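Local coordinates for rhamnose ABC transporter, periplasmic rhamnose-binding protein (Kribbella flavida, PDB 4KVF) that probably binds a sugar, likely rhamnose, outside the cell membrane as the solute-binding component of an ABC transporter, at residues 30-44 with 288-301. Sequence-based numbering, arbitrary orientation.
Sequences ADPNAPLKEGLKIAY and AAYAGAALKSGQIT
Gln299 reaches across to the loop 30-40 with its chain extended beyond CG, and its NE2 donates to the carbonyl O of Ala34 at 2.6 Å. The acceptor lies almost in the plane of the Gln299 amide and the bond is nearly straight (168° at the hydrogen). Leu36 crosses this side chain at about a right angle, setting CD1 3.4 Å from Gln299 OE1, while its other methyl, CD2, meets Tyr290 at CD1; the Tyr290 hydroxyl is bound by Glu67. An alanine in place of Gln299 would probably leave the Ala34 carbonyl without this donor and open a gap beside Leu36 CD1.

Ser297 joins the loop to the end of helix 281-296. With OG anti to the carbonyl carbon (chi1 -50°), the hydroxyl donates back to Ala293 O and accepts from Lys37 N at 3.0 Å, so two hydrogen bonds hold the hydroxyl in this rotation. Ser297 N and OG approach Ala293 O from opposite faces of its plane. The extended Lys37 chain runs on past Ser297 and brings NZ to Lys296 O (3.0 Å), a positive charge at the helix C-terminus that would suit the helix dipole. Lys296 turns its own amine to Asp121.

Gly298 closes the helix in a Schellman motif, and its O accepts from Asp31 N (3.1 Å). Farther along, Leu40 CD1 rests on Ala293 CB at 3.8 Å, its CD2 meets Lys296 CG, and Tyr44, its hydroxyl bonded to Gly285 O, sets the edge of its ring against Ala289 CB. The loop thus runs along the Schellman-capped end of helix 281-296 before entering strand 41-45, an inner strand of the parallel sheet against which this helix packs, the alpha/beta layering characteristic of periplasmic binding protein lobes.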
# COMPACT_ATOMS: atom_id res chain seq x y z
N ALA A 30 7.45 -14.03 -24.08
CA ALA A 30 6.77 -14.67 -22.96
C ALA A 30 6.04 -15.93 -23.43
O ALA A 30 5.41 -15.94 -24.49
CB ALA A 30 5.80 -13.71 -22.31
N ASP A 31 6.14 -17.00 -22.64
CA ASP A 31 5.44 -18.24 -22.94
C ASP A 31 4.44 -18.51 -21.82
O ASP A 31 4.80 -19.08 -20.79
CB ASP A 31 6.44 -19.39 -23.04
CG ASP A 31 5.81 -20.68 -23.55
OD1 ASP A 31 4.57 -20.74 -23.69
OD2 ASP A 31 6.57 -21.64 -23.80
N PRO A 32 3.18 -18.10 -22.03
CA PRO A 32 2.15 -18.20 -20.99
C PRO A 32 1.90 -19.64 -20.58
O PRO A 32 1.43 -19.90 -19.47
CB PRO A 32 0.90 -17.62 -21.66
CG PRO A 32 1.42 -16.76 -22.77
CD PRO A 32 2.67 -17.44 -23.25
N ASN A 33 2.23 -20.57 -21.46
CA ASN A 33 2.02 -21.99 -21.19
C ASN A 33 3.22 -22.68 -20.54
O ASN A 33 3.19 -23.88 -20.30
CB ASN A 33 1.59 -22.70 -22.47
CG ASN A 33 0.28 -22.15 -23.02
OD1 ASN A 33 -0.71 -22.06 -22.30
ND2 ASN A 33 0.29 -21.76 -24.29
N ALA A 34 4.27 -21.92 -20.24
CA ALA A 34 5.41 -22.47 -19.53
C ALA A 34 5.00 -22.79 -18.10
O ALA A 34 4.34 -21.99 -17.45
CB ALA A 34 6.58 -21.49 -19.54
N PRO A 35 5.39 -23.98 -17.60
CA PRO A 35 5.04 -24.33 -16.22
C PRO A 35 5.85 -23.56 -15.19
O PRO A 35 7.04 -23.32 -15.39
CB PRO A 35 5.37 -25.82 -16.15
CG PRO A 35 6.42 -26.03 -17.20
CD PRO A 35 6.09 -25.07 -18.30
N LEU A 36 5.21 -23.16 -14.09
CA LEU A 36 5.92 -22.54 -12.99
C LEU A 36 6.90 -23.58 -12.44
O LEU A 36 6.52 -24.72 -12.17
CB LEU A 36 4.94 -22.09 -11.89
CG LEU A 36 4.99 -20.64 -11.37
CD1 LEU A 36 5.20 -19.64 -12.49
CD2 LEU A 36 3.69 -20.32 -10.65
N LYS A 37 8.16 -23.19 -12.33
CA LYS A 37 9.22 -24.07 -11.82
C LYS A 37 9.09 -24.29 -10.32
O LYS A 37 8.77 -23.37 -9.57
CB LYS A 37 10.60 -23.47 -12.11
CG LYS A 37 10.99 -23.35 -13.57
CD LYS A 37 12.32 -22.58 -13.69
CE LYS A 37 12.69 -22.24 -15.12
NZ LYS A 37 13.93 -21.41 -15.18
N GLU A 38 9.38 -25.52 -9.88
CA GLU A 38 9.47 -25.82 -8.45
C GLU A 38 10.88 -25.53 -7.94
O GLU A 38 11.82 -25.44 -8.72
CB GLU A 38 9.11 -27.29 -8.18
CG GLU A 38 7.67 -27.64 -8.48
CD GLU A 38 7.38 -29.12 -8.32
OE1 GLU A 38 8.33 -29.93 -8.33
OE2 GLU A 38 6.19 -29.47 -8.19
N GLY A 39 11.01 -25.40 -6.63
CA GLY A 39 12.32 -25.25 -6.01
C GLY A 39 12.98 -23.90 -6.18
O GLY A 39 14.19 -23.76 -5.94
N LEU A 40 12.22 -22.90 -6.60
CA LEU A 40 12.76 -21.54 -6.75
C LEU A 40 13.13 -20.94 -5.40
O LEU A 40 12.35 -21.00 -4.45
CB LEU A 40 11.74 -20.62 -7.42
CG LEU A 40 11.41 -21.01 -8.85
CD1 LEU A 40 10.38 -20.05 -9.43
CD2 LEU A 40 12.68 -21.01 -9.68
N LYS A 41 14.32 -20.36 -5.32
CA LYS A 41 14.75 -19.67 -4.12
C LYS A 41 14.31 -18.22 -4.20
O LYS A 41 14.80 -17.46 -5.03
CB LYS A 41 16.27 -19.76 -3.95
CG LYS A 41 16.81 -21.17 -3.89
CD LYS A 41 18.31 -21.14 -3.64
CE LYS A 41 18.69 -22.08 -2.51
NZ LYS A 41 19.37 -23.32 -2.99
N ILE A 42 13.35 -17.84 -3.37
CA ILE A 42 12.76 -16.51 -3.43
C ILE A 42 13.01 -15.79 -2.12
O ILE A 42 12.58 -16.26 -1.06
CB ILE A 42 11.24 -16.60 -3.74
CG1 ILE A 42 11.02 -17.36 -5.06
CG2 ILE A 42 10.63 -15.20 -3.79
CD1 ILE A 42 9.54 -17.52 -5.46
N ALA A 43 13.73 -14.67 -2.17
CA ALA A 43 14.13 -13.98 -0.95
C ALA A 43 13.44 -12.62 -0.87
O ALA A 43 13.28 -11.96 -1.89
CB ALA A 43 15.63 -13.80 -0.93
N TYR A 44 13.07 -12.22 0.34
CA TYR A 44 12.39 -10.95 0.59
C TYR A 44 13.28 -10.00 1.38
O TYR A 44 13.89 -10.38 2.38
CB TYR A 44 11.10 -11.19 1.37
CG TYR A 44 10.00 -11.71 0.50
CD1 TYR A 44 10.01 -13.03 0.06
CD2 TYR A 44 8.97 -10.89 0.08
CE1 TYR A 44 9.01 -13.51 -0.78
CE2 TYR A 44 7.97 -11.36 -0.75
CZ TYR A 44 8.00 -12.68 -1.17
OH TYR A 44 7.00 -13.14 -1.99
N ALA A 288 3.89 -10.80 -5.10
CA ALA A 288 5.29 -10.66 -5.51
C ALA A 288 5.94 -12.01 -5.80
O ALA A 288 6.69 -12.15 -6.77
CB ALA A 288 6.08 -9.88 -4.45
N ALA A 289 5.65 -13.02 -4.97
CA ALA A 289 6.20 -14.35 -5.19
C ALA A 289 5.74 -14.96 -6.51
O ALA A 289 6.53 -15.53 -7.27
CB ALA A 289 5.85 -15.27 -4.03
N TYR A 290 4.45 -14.83 -6.82
CA TYR A 290 3.96 -15.37 -8.08
C TYR A 290 4.51 -14.63 -9.30
O TYR A 290 4.80 -15.24 -10.32
CB TYR A 290 2.42 -15.43 -8.11
CG TYR A 290 1.87 -16.68 -7.45
CD1 TYR A 290 1.73 -17.86 -8.18
CD2 TYR A 290 1.49 -16.69 -6.12
CE1 TYR A 290 1.24 -19.02 -7.58
CE2 TYR A 290 1.01 -17.85 -5.51
CZ TYR A 290 0.88 -19.00 -6.25
OH TYR A 290 0.40 -20.15 -5.65
N ALA A 291 4.65 -13.31 -9.19
CA ALA A 291 5.19 -12.53 -10.28
C ALA A 291 6.65 -12.93 -10.54
O ALA A 291 7.07 -13.14 -11.69
CB ALA A 291 5.12 -11.04 -9.94
N GLY A 292 7.40 -13.05 -9.46
CA GLY A 292 8.80 -13.43 -9.53
C GLY A 292 8.94 -14.82 -10.14
O GLY A 292 9.80 -15.06 -10.99
N ALA A 293 8.10 -15.73 -9.69
CA ALA A 293 8.13 -17.10 -10.21
C ALA A 293 7.76 -17.14 -11.68
O ALA A 293 8.36 -17.91 -12.44
CB ALA A 293 7.21 -18.00 -9.40
N ALA A 294 6.78 -16.33 -12.08
CA ALA A 294 6.37 -16.27 -13.47
C ALA A 294 7.51 -15.75 -14.32
O ALA A 294 7.73 -16.25 -15.41
CB ALA A 294 5.14 -15.37 -13.65
N LEU A 295 8.23 -14.76 -13.81
CA LEU A 295 9.39 -14.22 -14.53
C LEU A 295 10.48 -15.28 -14.71
O LEU A 295 11.01 -15.48 -15.80
CB LEU A 295 9.95 -13.00 -13.81
CG LEU A 295 9.10 -11.74 -13.97
CD1 LEU A 295 9.43 -10.75 -12.87
CD2 LEU A 295 9.34 -11.10 -15.33
N LYS A 296 10.81 -15.95 -13.61
CA LYS A 296 11.89 -16.95 -13.61
C LYS A 296 11.54 -18.18 -14.44
O LYS A 296 12.43 -18.83 -14.99
CB LYS A 296 12.25 -17.34 -12.17
CG LYS A 296 13.49 -18.20 -12.03
CD LYS A 296 14.73 -17.49 -12.55
CE LYS A 296 15.97 -18.38 -12.44
NZ LYS A 296 17.12 -17.81 -13.20
N SER A 297 10.25 -18.49 -14.52
CA SER A 297 9.78 -19.65 -15.29
C SER A 297 9.55 -19.33 -16.76
O SER A 297 9.20 -20.21 -17.55
CB SER A 297 8.50 -20.20 -14.66
OG SER A 297 8.69 -20.39 -13.26
N GLY A 298 9.75 -18.07 -17.14
CA GLY A 298 9.58 -17.67 -18.52
C GLY A 298 8.15 -17.39 -18.97
O GLY A 298 7.91 -17.22 -20.16
N GLN A 299 7.21 -17.32 -18.04
CA GLN A 299 5.81 -17.05 -18.40
C GLN A 299 5.57 -15.59 -18.80
O GLN A 299 4.71 -15.30 -19.64
CB GLN A 299 4.87 -17.40 -17.25
CG GLN A 299 4.80 -18.87 -16.91
CD GLN A 299 3.84 -19.13 -15.77
OE1 GLN A 299 3.47 -18.21 -15.03
NE2 GLN A 299 3.42 -20.38 -15.62
N ILE A 300 6.30 -14.69 -18.17
CA ILE A 300 6.23 -13.26 -18.45
C ILE A 300 7.64 -12.69 -18.51
O ILE A 300 8.60 -13.35 -18.10
CB ILE A 300 5.41 -12.48 -17.38
CG1 ILE A 300 6.04 -12.58 -16.00
CG2 ILE A 300 3.93 -12.93 -17.38
CD1 ILE A 300 5.37 -11.67 -14.96
N THR A 301 7.77 -11.47 -19.04
CA THR A 301 9.06 -10.76 -19.08
C THR A 301 8.97 -9.40 -18.38
O THR A 301 9.99 -8.76 -18.09
CB THR A 301 9.56 -10.55 -20.53
OG1 THR A 301 8.67 -9.68 -21.23
CG2 THR A 301 9.67 -11.88 -21.29